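Hypothetical protein (Corynebacterium diphtheriae, PDB 2P4G) probably acts as an NADP-dependent reductase of riboflavin biosynthesis, reducing 5-amino-6-(5-phosphoribosylamino)uracil. Local coordinates at residues R37-T42 and S192-P197; L65-R70 and V91-G96; C107-L112 and P133-P138; L212-A217 and I254-K259. All coordinates share one frame; numbering follows the deposited sequence.

Overall arrangement
From the N terminus the chain enters strand 35-43, the first half of contact 1, whose partner strand 190-195 arrives only after some 150 residues. Within this wide loop lie contacts 2 and 3, one after the other: contact 2 sets helix 60-72 against the run leading into helix 95-103, and contact 3 joins the entrance of strand 111-115 to that of strand 139-143. Contact 4 follows in series, pairing strands 211-217 and 254-260. Strand 35-43 lies between 190-195 and 211-217, so contacts 1 and 4 are neighbours in one sheet, while contact 3 lies about 26 Å from contact 4, centre to centre. Contact 2 meets contact 1 through the R70-E194 salt bridge.

Contact 1 of 4, residues R37-T42 and S192-P197; sequences RAIAIT and SIEGGP. With EDO (1,2-ethanediol), chain L; EDO (1,2-ethanediol), chain J.
I39 and S192 meet on one face of the sheet where strands 35-43 and 190-195 run parallel: the CG2 methyl of I39 lies 3.7 Å from OG of S192. The same methyl lies 3.8 Å from CG of E194. With CG1 of I39 anti to the backbone N (chi1 -177°), the longer branch leads off while CG2 stays at the neighbouring strand. On the other face A38 and I193 are paired, their CB atoms 4.4 Å apart. Two nearly straight backbone bonds hold this register: I193 N gives to R37 O at 2.7 Å, in the carbonyl plane, and I39 N gives to I193 O at 2.8 Å. Beyond E194 the strands part, and O1 of an ethanediol there accepts from I41 N at 2.9 Å. E194 makes a salt bridge to R70 and a hydrogen bond with Y88. In this parallel pairing inside the central sheet of the RibD C-terminal domain, helices pack on both faces: V199, Y200 and A203 of helix 197-206, which G196 N-caps, cover I193. Helix 60-72 lies over the I39 and S192 face through L66 and L69, and strand 211-217 continues the sheet beyond strand 35-43.

Contact 2 of 4, residues L65-R70 and V91-G96; sequences LLIQLR and VVLPHG. With EDO (1,2-ethanediol), chain G.
Helical I67 and extended L93 are the nearest backbone positions, their CA atoms 6.8 Å apart, and no direct hydrogen bond links residues 65-70 to 91-96. Packing falls mainly to I67, whose CG2 methyl is set anti to the backbone N (chi1 -67° for CG1) and reaches the proline ring of P94, 3.5 Å from its CD. This is tighter than usual van der Waals contact; the side chains cross obliquely. L93 comes closest with CD2, which lies 3.6 Å from I67 O and 3.9 Å from R70 CB. The contact belongs to the surface of the RibD C-terminal domain fold, where a helix over the central sheet receives the segment that leads into helix 95-103, with P94 as its N-cap. The extended R70 chain projects from the helix, roughly perpendicular to its axis, toward V91, whose CG2 comes obliquely to the guanidinium, 3.7 Å from NH1. A water links arginine and loop, accepting from R70 NH1 at 2.8 Å and from V92 N at 3.0 Å. An ethanediol O2 sits at the guanidinium edge, in plane, accepting from NH1 and, more loosely, from NH2. NE of R70 makes the salt bridge to OE2 of E194.

Contact 3 of 4, residues C107-L112 and P133-P138; sequences CGLPKL and PSELSP. With EDO (1,2-ethanediol), chain I.
The entrances of two neighbouring parallel strands of the central sheet, 111-115 and 139-143, come together here, with a short helical turn at 134-136 ahead of the second. L109 and L136 meet by their end methyls, CD1 against CD2 at 3.3 Å, tighter than usual van der Waals contact; the chain of E135 crosses L109 at about a right angle. K111 makes the polar link. Its CG is anti to the backbone N (chi1 -172°), and a bend at chi2 of 69° turns the otherwise extended chain over to the loop, where NZ donates to S137 O at 2.6 Å, tilted 27° from the carbonyl plane. NZ of K111 also lies 3.1 Å from S134 O. A water bridges the backbones, giving to P110 O at 2.8 Å and to E135 O at 2.7 Å while accepting from L112 N. An ethanediol hydroxyl lies between L109 O and E135 O. At the sheet end the CA of P138 makes a CA-H...O contact of 3.1 Å with L112 O. From here L112 pairs by backbone bonds with L139, and K111 with D74 and I76 on the strand 75-79 side. L112 packs on I76 and V78, and P110 on L93.

Contact 4 of 4, residues L212-A217 and I254-K259; sequences LHLTIA and IFSRYK
A chi1 of 67° places OG of S256 between its own backbone N and carbonyl carbon, where it reaches across to L214 O at 2.8 Å, tilted 26° from the carbonyl plane. L214 O also accepts from S256 N at 2.9 Å, gripped twice by one residue. R257, bent at chi3 (74°), runs side by side with H213, and its CG lies over one face of the imidazole, 4.1 Å from the ring centroid, a CH-pi contact offset toward the rim. The imidazole and guanidinium planes stand nearly perpendicular. NE2 of H213 is hydrogen-bonded to R37, and a water at the ring edge lies 3.1 Å from ND1; R257 has its salt bridge with E244. On the same face T215 and F255 point together, OG1 of T215 standing at the phenyl edge, 3.3 Å from CD1, and hydrogen-bonded to D62. L212, L214 and I216 line the other face with Y258, S256 and I254, where I44 of the second subunit packs on L212 and L214. L212 N to Y258 O, at 2.9 Å, belongs to a regular antiparallel pairing. Here the parallel sheet turns antiparallel, strand 254-260 being followed by the outermost strand 237-248, consistent with the dihydrofolate reductase-like fold of the RibD C-terminal family.

Contact 1 of 4, residues R37-T42 and S192-P197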
loop_
_atom_site.group_PDB
_atom_site.type_symbol
_atom_site.label_atom_id
_atom_site.label_comp_id
_atom_site.label_asym_id
_atom_site.label_seq_id
_atom_site.Cartn_x
_atom_site.Cartn_y
_atom_site.Cartn_z
ATOM N N ARG A 37 11.539 7.425 14.211
ATOM C CA ARG A 37 11.072 7.254 12.853
ATOM C C ARG A 37 11.070 5.789 12.487
ATOM O O ARG A 37 11.975 5.047 12.857
ATOM C CB ARG A 37 11.970 7.983 11.866
ATOM C CG ARG A 37 12.113 9.428 12.189
ATOM C CD ARG A 37 12.527 10.189 10.964
ATOM N NE ARG A 37 12.882 11.574 11.248
ATOM C CZ ARG A 37 13.428 12.377 10.349
ATOM N NH1 ARG A 37 13.690 11.932 9.123
ATOM N NH2 ARG A 37 13.729 13.616 10.680
ATOM N N ALA A 38 10.042 5.392 11.755
ATOM C CA ALA A 38 9.970 4.057 11.198
ATOM C C ALA A 38 10.329 4.176 9.717
ATOM O O ALA A 38 9.924 5.130 9.070
ATOM C CB ALA A 38 8.580 3.490 11.391
ATOM N N ILE A 39 11.114 3.234 9.199
ATOM C CA ILE A 39 11.454 3.204 7.773
ATOM C C ILE A 39 11.038 1.871 7.169
ATOM O O ILE A 39 11.338 0.810 7.705
ATOM C CB ILE A 39 12.958 3.533 7.499
ATOM C CG1 ILE A 39 13.221 3.562 5.996
ATOM C CG2 ILE A 39 13.926 2.553 8.223
ATOM C CD1 ILE A 39 14.269 4.533 5.602
ATOM N N ALA A 40 10.304 1.915 6.061
ATOM C CA ALA A 40 9.701 0.682 5.565
ATOM C C ALA A 40 9.558 0.709 4.041
ATOM O O ALA A 40 9.615 1.776 3.421
ATOM C CB ALA A 40 8.347 0.404 6.290
ATOM N N ILE A 41 9.466 -0.485 3.461
ATOM C CA ILE A 41 9.211 -0.680 2.042
ATOM C C ILE A 41 7.973 -1.565 1.872
ATOM O O ILE A 41 7.731 -2.478 2.652
ATOM C CB ILE A 41 10.483 -1.277 1.311
ATOM C CG1 ILE A 41 10.294 -1.279 -0.214
ATOM C CG2 ILE A 41 10.815 -2.645 1.823
ATOM C CD1 ILE A 41 11.602 -1.451 -0.980
ATOM N N THR A 42 7.181 -1.294 0.846
ATOM C CA THR A 42 5.954 -2.041 0.611
ATOM C C THR A 42 5.683 -2.130 -0.885
ATOM O O THR A 42 6.067 -1.241 -1.644
ATOM C CB THR A 42 4.741 -1.339 1.315
ATOM O OG1 THR A 42 3.555 -2.118 1.129
ATOM C CG2 THR A 42 4.517 0.101 0.783
ATOM N N SER A 192 15.668 4.895 14.769
ATOM C CA SER A 192 15.095 4.441 13.515
ATOM C C SER A 192 14.587 3.020 13.754
ATOM O O SER A 192 15.327 2.186 14.262
ATOM C CB SER A 192 16.144 4.500 12.406
ATOM O OG SER A 192 15.696 3.871 11.212
ATOM N N ILE A 193 13.317 2.761 13.440
ATOM C CA ILE A 193 12.776 1.403 13.492
ATOM C C ILE A 193 12.768 0.911 12.061
ATOM O O ILE A 193 12.049 1.467 11.217
ATOM C CB ILE A 193 11.347 1.340 14.080
ATOM C CG1 ILE A 193 11.357 1.857 15.525
ATOM C CG2 ILE A 193 10.750 -0.122 13.961
ATOM C CD1 ILE A 193 9.944 1.931 16.185
ATOM N N GLU A 194 13.593 -0.092 11.782
ATOM C CA GLU A 194 13.761 -0.604 10.440
ATOM C C GLU A 194 12.867 -1.806 10.197
ATOM O O GLU A 194 12.849 -2.416 9.123
ATOM C CB GLU A 194 15.195 -0.982 10.217
ATOM C CG GLU A 194 16.079 0.196 10.232
ATOM C CD GLU A 194 17.486 -0.120 9.844
ATOM O OE1 GLU A 194 17.854 -1.318 9.732
ATOM O OE2 GLU A 194 18.242 0.848 9.648
ATOM N N GLY A 195 12.140 -2.162 11.235
ATOM C CA GLY A 195 11.020 -2.975 11.063
ATOM C C GLY A 195 11.033 -4.321 11.696
ATOM O O GLY A 195 11.612 -4.541 12.771
ATOM N N GLY A 196 10.435 -5.205 10.902
ATOM C CA GLY A 196 9.496 -6.123 11.337
ATOM C C GLY A 196 8.156 -5.398 11.270
ATOM O O GLY A 196 7.938 -4.461 12.031
ATOM N N PRO A 197 7.256 -5.815 10.359
ATOM C CA PRO A 197 5.831 -5.432 10.430
ATOM C C PRO A 197 5.245 -5.437 11.842
ATOM O O PRO A 197 4.514 -4.514 12.221
ATOM C CB PRO A 197 5.144 -6.502 9.575
ATOM C CG PRO A 197 6.158 -6.868 8.560
ATOM C CD PRO A 197 7.531 -6.645 9.165
HETATM C C1 EDO L . 9.533 -3.528 5.176
HETATM O O1 EDO L . 10.393 -2.394 5.385
HETATM C C2 EDO L . 10.021 -4.698 6.030
HETATM O O2 EDO L . 9.667 -4.473 7.398
HETATM C C1 EDO J . 13.545 -0.932 3.615
HETATM O O1 EDO J . 13.495 0.351 2.998
HETATM C C2 EDO J . 13.300 -0.686 5.102
HETATM O O2 EDO J . 12.966 -1.875 5.871
#

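Contact 2 of 4, residues L65-R70 and V91-G96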
loop_
_atom_site.group_PDB
_atom_site.type_symbol
_atom_site.label_atom_id
_atom_site.label_comp_id
_atom_site.label_asym_id
_atom_site.label_seq_id
_atom_site.Cartn_x
_atom_site.Cartn_y
_atom_site.Cartn_z
ATOM N N LEU A 65 18.921 5.603 1.025
ATOM C CA LEU A 65 18.059 6.273 1.995
ATOM C C LEU A 65 18.100 5.567 3.354
ATOM O O LEU A 65 18.117 6.211 4.396
ATOM C CB LEU A 65 16.615 6.329 1.466
ATOM C CG LEU A 65 15.603 7.079 2.320
ATOM C CD1 LEU A 65 16.031 8.513 2.406
ATOM C CD2 LEU A 65 14.180 6.927 1.729
ATOM N N LEU A 66 18.110 4.247 3.356
ATOM C CA LEU A 66 18.284 3.557 4.624
ATOM C C LEU A 66 19.570 4.018 5.294
ATOM O O LEU A 66 19.570 4.321 6.478
ATOM C CB LEU A 66 18.326 2.038 4.452
ATOM C CG LEU A 66 17.242 1.205 5.117
ATOM C CD1 LEU A 66 17.622 -0.284 4.976
ATOM C CD2 LEU A 66 17.043 1.586 6.592
ATOM N N ILE A 67 20.665 4.064 4.531
ATOM C CA ILE A 67 21.962 4.477 5.075
ATOM C C ILE A 67 21.907 5.917 5.577
ATOM O O ILE A 67 22.442 6.227 6.642
ATOM C CB ILE A 67 23.097 4.319 4.042
ATOM C CG1 ILE A 67 23.327 2.840 3.728
ATOM C CG2 ILE A 67 24.401 4.923 4.553
ATOM C CD1 ILE A 67 23.452 2.012 4.910
ATOM N N GLN A 68 21.255 6.782 4.813
ATOM C CA GLN A 68 21.089 8.199 5.200
ATOM C C GLN A 68 20.375 8.294 6.554
ATOM O O GLN A 68 20.794 9.045 7.428
ATOM C CB GLN A 68 20.307 8.972 4.122
ATOM C CG GLN A 68 20.373 10.464 4.249
ATOM C CD GLN A 68 21.681 11.021 3.731
ATOM O OE1 GLN A 68 22.617 11.266 4.495
ATOM N NE2 GLN A 68 21.764 11.194 2.424
ATOM N N LEU A 69 19.320 7.503 6.726
ATOM C CA LEU A 69 18.527 7.521 7.969
ATOM C C LEU A 69 19.308 6.924 9.131
ATOM O O LEU A 69 19.249 7.420 10.253
ATOM C CB LEU A 69 17.171 6.808 7.789
ATOM C CG LEU A 69 16.167 6.983 8.957
ATOM C CD1 LEU A 69 15.789 8.444 9.238
ATOM C CD2 LEU A 69 14.919 6.151 8.750
ATOM N N ARG A 70 20.090 5.900 8.836
ATOM C CA ARG A 70 21.069 5.391 9.789
ATOM C C ARG A 70 22.092 6.431 10.229
ATOM O O ARG A 70 22.504 6.431 11.384
ATOM C CB ARG A 70 21.786 4.152 9.233
ATOM C CG ARG A 70 20.917 2.905 9.281
ATOM C CD ARG A 70 21.665 1.660 8.821
ATOM N NE ARG A 70 20.903 0.477 9.214
ATOM C CZ ARG A 70 21.425 -0.729 9.416
ATOM N NH1 ARG A 70 22.718 -0.953 9.235
ATOM N NH2 ARG A 70 20.639 -1.715 9.813
ATOM N N VAL A 91 26.610 -2.552 11.764
ATOM C CA VAL A 91 26.258 -1.309 11.132
ATOM C C VAL A 91 27.504 -0.676 10.528
ATOM O O VAL A 91 28.583 -0.637 11.158
ATOM C CB VAL A 91 25.560 -0.376 12.119
ATOM C CG1 VAL A 91 25.343 1.009 11.514
ATOM C CG2 VAL A 91 24.229 -1.007 12.582
ATOM N N VAL A 92 27.359 -0.238 9.270
ATOM C CA VAL A 92 28.411 0.534 8.570
ATOM C C VAL A 92 27.834 1.867 8.124
ATOM O O VAL A 92 26.653 1.966 7.801
ATOM C CB VAL A 92 29.005 -0.208 7.304
ATOM C CG1 VAL A 92 29.608 -1.545 7.678
ATOM C CG2 VAL A 92 27.934 -0.423 6.260
ATOM N N LEU A 93 28.678 2.888 8.092
ATOM C CA LEU A 93 28.315 4.172 7.489
ATOM C C LEU A 93 29.452 4.692 6.626
ATOM O O LEU A 93 30.627 4.415 6.893
ATOM C CB LEU A 93 27.953 5.225 8.559
ATOM C CG LEU A 93 26.653 5.075 9.346
ATOM C CD1 LEU A 93 26.635 6.098 10.463
ATOM C CD2 LEU A 93 25.448 5.251 8.443
ATOM N N PRO A 94 29.106 5.461 5.584
ATOM C CA PRO A 94 30.106 6.088 4.752
ATOM C C PRO A 94 31.078 6.978 5.527
ATOM O O PRO A 94 30.740 7.609 6.525
ATOM C CB PRO A 94 29.280 6.925 3.784
ATOM C CG PRO A 94 27.967 6.288 3.752
ATOM C CD PRO A 94 27.744 5.742 5.104
ATOM N N HIS A 95 32.299 6.989 5.052
ATOM C CA HIS A 95 33.359 7.709 5.709
ATOM C C HIS A 95 32.909 9.157 6.006
ATOM O O HIS A 95 33.146 9.672 7.100
ATOM C CB HIS A 95 34.577 7.686 4.794
ATOM C CG HIS A 95 35.743 8.410 5.341
ATOM N ND1 HIS A 95 36.010 9.722 5.025
ATOM C CD2 HIS A 95 36.723 8.006 6.183
ATOM C CE1 HIS A 95 37.118 10.093 5.644
ATOM N NE2 HIS A 95 37.564 9.073 6.361
ATOM N N GLY A 96 32.261 9.781 5.018
ATOM C CA GLY A 96 31.780 11.155 5.124
ATOM C C GLY A 96 30.775 11.339 6.248
ATOM O O GLY A 96 30.916 12.232 7.081
HETATM C C1 EDO G . 24.956 -3.951 8.155
HETATM O O1 EDO G . 25.435 -4.178 6.826
HETATM C C2 EDO G . 23.431 -4.130 8.397
HETATM O O2 EDO G . 23.004 -3.816 9.788
HETATM O O HOH W 1 24.857 0.075 7.706
#

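Contact 3 of 4, residues C107-L112 and P133-P138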
loop_
_atom_site.group_PDB
_atom_site.type_symbol
_atom_site.label_atom_id
_atom_site.label_comp_id
_atom_site.label_asym_id
_atom_site.label_seq_id
_atom_site.Cartn_x
_atom_site.Cartn_y
_atom_site.Cartn_z
ATOM N N CYS A 107 28.490 9.680 18.453
ATOM C CA CYS A 107 29.122 8.400 18.260
ATOM C C CYS A 107 29.118 8.128 16.767
ATOM O O CYS A 107 28.163 8.479 16.070
ATOM C CB CYS A 107 28.356 7.297 18.986
ATOM S SG CYS A 107 29.020 5.618 18.616
ATOM N N GLY A 108 30.182 7.509 16.274
ATOM C CA GLY A 108 30.353 7.329 14.837
ATOM C C GLY A 108 29.226 6.560 14.190
ATOM O O GLY A 108 28.795 6.897 13.097
ATOM N N LEU A 109 28.760 5.530 14.897
ATOM C CA LEU A 109 27.732 4.611 14.426
ATOM C C LEU A 109 26.549 4.508 15.392
ATOM O O LEU A 109 26.730 4.486 16.609
ATOM C CB LEU A 109 28.326 3.221 14.251
ATOM C CG LEU A 109 29.413 3.145 13.177
ATOM C CD1 LEU A 109 30.405 2.053 13.511
ATOM C CD2 LEU A 109 28.804 2.963 11.788
ATOM N N PRO A 110 25.330 4.407 14.847
ATOM C CA PRO A 110 24.195 4.154 15.722
ATOM C C PRO A 110 24.240 2.757 16.335
ATOM O O PRO A 110 24.793 1.841 15.748
ATOM C CB PRO A 110 22.990 4.256 14.768
ATOM C CG PRO A 110 23.556 3.920 13.433
ATOM C CD PRO A 110 24.932 4.503 13.430
ATOM N N LYS A 111 23.628 2.609 17.501
ATOM C CA LYS A 111 23.558 1.341 18.192
ATOM C C LYS A 111 22.497 0.484 17.549
ATOM O O LYS A 111 21.321 0.861 17.485
ATOM C CB LYS A 111 23.210 1.546 19.678
ATOM C CG LYS A 111 23.289 0.291 20.547
ATOM C CD LYS A 111 24.722 -0.160 20.702
ATOM C CE LYS A 111 24.890 -1.367 21.632
ATOM N NZ LYS A 111 26.333 -1.771 21.700
ATOM N N LEU A 112 22.904 -0.691 17.094
ATOM C CA LEU A 112 21.953 -1.671 16.589
ATOM C C LEU A 112 21.302 -2.402 17.743
ATOM O O LEU A 112 21.988 -3.012 18.565
ATOM C CB LEU A 112 22.651 -2.673 15.662
ATOM C CG LEU A 112 21.802 -3.726 14.979
ATOM C CD1 LEU A 112 20.692 -3.093 14.097
ATOM C CD2 LEU A 112 22.718 -4.645 14.170
ATOM N N PRO A 133 34.145 -4.955 17.996
ATOM C CA PRO A 133 34.135 -3.747 18.796
ATOM C C PRO A 133 32.753 -3.505 19.399
ATOM O O PRO A 133 31.713 -3.767 18.754
ATOM C CB PRO A 133 34.499 -2.649 17.790
ATOM C CG PRO A 133 35.245 -3.359 16.717
ATOM C CD PRO A 133 34.599 -4.693 16.620
ATOM N N SER A 134 32.758 -2.991 20.624
ATOM C CA SER A 134 31.538 -2.813 21.403
ATOM C C SER A 134 30.526 -1.916 20.728
ATOM O O SER A 134 29.317 -2.165 20.824
ATOM C CB SER A 134 31.881 -2.230 22.760
ATOM O OG SER A 134 32.632 -1.049 22.594
ATOM N N GLU A 135 30.990 -0.868 20.050
ATOM C CA GLU A 135 30.044 0.015 19.391
ATOM C C GLU A 135 29.302 -0.669 18.242
ATOM O O GLU A 135 28.256 -0.197 17.822
ATOM C CB GLU A 135 30.697 1.327 18.941
ATOM C CG GLU A 135 31.479 1.352 17.614
ATOM C CD GLU A 135 31.868 2.792 17.245
ATOM O OE1 GLU A 135 31.031 3.699 17.496
ATOM O OE2 GLU A 135 32.981 3.036 16.714
ATOM N N LEU A 136 29.844 -1.786 17.750
ATOM C CA LEU A 136 29.211 -2.561 16.689
ATOM C C LEU A 136 28.383 -3.722 17.263
ATOM O O LEU A 136 27.563 -4.302 16.554
ATOM C CB LEU A 136 30.286 -3.070 15.718
ATOM C CG LEU A 136 31.028 -1.946 14.972
ATOM C CD1 LEU A 136 32.224 -2.488 14.264
ATOM C CD2 LEU A 136 30.094 -1.170 14.003
ATOM N N SER A 137 28.605 -4.057 18.540
ATOM C CA SER A 137 27.844 -5.100 19.220
ATOM C C SER A 137 26.363 -4.690 19.407
ATOM O O SER A 137 26.073 -3.572 19.812
ATOM C CB SER A 137 28.492 -5.409 20.588
ATOM O OG SER A 137 27.990 -6.609 21.164
ATOM N N PRO A 138 25.427 -5.592 19.097
ATOM C CA PRO A 138 24.028 -5.245 19.163
ATOM C C PRO A 138 23.487 -5.348 20.571
ATOM O O PRO A 138 23.880 -6.240 21.316
ATOM C CB PRO A 138 23.371 -6.332 18.327
ATOM C CG PRO A 138 24.248 -7.516 18.516
ATOM C CD PRO A 138 25.622 -6.983 18.637
HETATM C C1 EDO I . 26.919 2.225 19.745
HETATM O O1 EDO I . 27.222 2.495 18.368
HETATM C C2 EDO I . 27.432 3.300 20.705
HETATM O O2 EDO I . 26.362 4.137 21.208
HETATM O O HOH W 2 26.019 -0.645 16.293
#

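Contact 4 of 4, residues L212-A217 and I254-K259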
loop_
_atom_site.group_PDB
_atom_site.type_symbol
_atom_site.label_atom_id
_atom_site.label_comp_id
_atom_site.label_asym_id
_atom_site.label_seq_id
_atom_site.Cartn_x
_atom_site.Cartn_y
_atom_site.Cartn_z
ATOM N N LEU A 212 7.304 8.567 9.480
ATOM C CA LEU A 212 7.440 7.354 8.709
ATOM C C LEU A 212 8.095 7.689 7.380
ATOM O O LEU A 212 7.651 8.601 6.696
ATOM C CB LEU A 212 6.046 6.765 8.474
ATOM C CG LEU A 212 5.878 5.537 7.591
ATOM C CD1 LEU A 212 6.684 4.365 8.115
ATOM C CD2 LEU A 212 4.398 5.235 7.524
ATOM N N HIS A 213 9.166 6.966 7.055
ATOM C CA HIS A 213 9.694 6.914 5.719
ATOM C C HIS A 213 9.162 5.651 5.063
ATOM O O HIS A 213 9.469 4.560 5.506
ATOM C CB HIS A 213 11.205 6.865 5.753
ATOM C CG HIS A 213 11.811 8.125 6.238
ATOM N ND1 HIS A 213 12.212 9.132 5.390
ATOM C CD2 HIS A 213 12.042 8.569 7.494
ATOM C CE1 HIS A 213 12.674 10.141 6.106
ATOM N NE2 HIS A 213 12.593 9.817 7.385
ATOM N N LEU A 214 8.357 5.809 4.017
ATOM C CA LEU A 214 7.762 4.663 3.328
ATOM C C LEU A 214 8.142 4.745 1.867
ATOM O O LEU A 214 7.955 5.787 1.215
ATOM C CB LEU A 214 6.244 4.649 3.490
ATOM C CG LEU A 214 5.481 3.504 2.796
ATOM C CD1 LEU A 214 5.711 2.194 3.508
ATOM C CD2 LEU A 214 3.990 3.835 2.723
ATOM N N THR A 215 8.734 3.656 1.387
ATOM C CA THR A 215 9.036 3.458 -0.011
ATOM C C THR A 215 7.972 2.535 -0.582
ATOM O O THR A 215 7.719 1.474 -0.026
ATOM C CB THR A 215 10.401 2.776 -0.182
ATOM O OG1 THR A 215 11.394 3.575 0.467
ATOM C CG2 THR A 215 10.748 2.561 -1.689
ATOM N N ILE A 216 7.362 2.945 -1.694
ATOM C CA ILE A 216 6.341 2.148 -2.377
ATOM C C ILE A 216 6.921 1.669 -3.690
ATOM O O ILE A 216 7.237 2.470 -4.590
ATOM C CB ILE A 216 5.075 2.940 -2.630
ATOM C CG1 ILE A 216 4.574 3.525 -1.301
ATOM C CG2 ILE A 216 4.021 2.031 -3.301
ATOM C CD1 ILE A 216 3.821 4.789 -1.428
ATOM N N ALA A 217 7.068 0.351 -3.767
ATOM C CA ALA A 217 7.799 -0.303 -4.821
ATOM C C ALA A 217 6.833 -0.605 -5.940
ATOM O O ALA A 217 5.664 -0.934 -5.697
ATOM C CB ALA A 217 8.451 -1.583 -4.306
ATOM N N ILE A 254 8.574 4.950 -5.109
ATOM C CA ILE A 254 8.091 6.224 -4.542
ATOM C C ILE A 254 8.671 6.275 -3.149
ATOM O O ILE A 254 8.690 5.266 -2.433
ATOM C CB ILE A 254 6.552 6.343 -4.465
ATOM C CG1 ILE A 254 5.910 6.152 -5.835
ATOM C CG2 ILE A 254 6.111 7.714 -3.889
ATOM C CD1 ILE A 254 4.367 6.012 -5.746
ATOM N N PHE A 255 9.190 7.444 -2.794
ATOM C CA PHE A 255 9.672 7.675 -1.470
ATOM C C PHE A 255 8.791 8.748 -0.885
ATOM O O PHE A 255 8.577 9.785 -1.511
ATOM C CB PHE A 255 11.124 8.127 -1.486
ATOM C CG PHE A 255 12.032 7.171 -2.170
ATOM C CD1 PHE A 255 12.440 6.010 -1.532
ATOM C CD2 PHE A 255 12.466 7.407 -3.451
ATOM C CE1 PHE A 255 13.259 5.131 -2.151
ATOM C CE2 PHE A 255 13.303 6.518 -4.073
ATOM C CZ PHE A 255 13.703 5.379 -3.426
ATOM N N SER A 256 8.306 8.489 0.327
ATOM C CA SER A 256 7.360 9.359 1.002
ATOM C C SER A 256 7.792 9.497 2.456
ATOM O O SER A 256 8.236 8.540 3.059
ATOM C CB SER A 256 5.948 8.770 0.933
ATOM O OG SER A 256 5.873 7.573 1.684
ATOM N N ARG A 257 7.691 10.707 2.987
ATOM C CA ARG A 257 7.889 10.959 4.380
ATOM C C ARG A 257 6.595 11.538 4.907
ATOM O O ARG A 257 6.099 12.567 4.376
ATOM C CB ARG A 257 9.000 11.972 4.593
ATOM C CG ARG A 257 9.427 12.053 6.051
ATOM C CD ARG A 257 10.530 13.056 6.255
ATOM N NE ARG A 257 10.017 14.400 6.166
ATOM C CZ ARG A 257 10.777 15.489 6.140
ATOM N NH1 ARG A 257 12.090 15.395 6.186
ATOM N NH2 ARG A 257 10.198 16.677 6.075
ATOM N N TYR A 258 6.065 10.891 5.947
ATOM C CA TYR A 258 4.859 11.334 6.650
ATOM C C TYR A 258 5.125 11.635 8.109
ATOM O O TYR A 258 5.935 10.970 8.755
ATOM C CB TYR A 258 3.822 10.228 6.669
ATOM C CG TYR A 258 3.293 9.786 5.332
ATOM C CD1 TYR A 258 2.177 10.419 4.754
ATOM C CD2 TYR A 258 3.860 8.693 4.663
ATOM C CE1 TYR A 258 1.646 9.984 3.530
ATOM C CE2 TYR A 258 3.345 8.254 3.428
ATOM C CZ TYR A 258 2.233 8.896 2.882
ATOM O OH TYR A 258 1.736 8.464 1.686
ATOM N N LYS A 259 4.367 12.585 8.636
ATOM C CA LYS A 259 4.323 12.853 10.062
ATOM C C LYS A 259 3.163 12.067 10.643
ATOM O O LYS A 259 2.043 12.156 10.145
ATOM C CB LYS A 259 4.139 14.354 10.301
ATOM C CG LYS A 259 3.715 14.776 11.717
ATOM C CD LYS A 259 4.762 14.451 12.779
ATOM C CE LYS A 259 4.667 15.391 13.966
ATOM N NZ LYS A 259 4.827 16.832 13.581
HETATM O O HOH W 3 11.251 8.015 2.679
#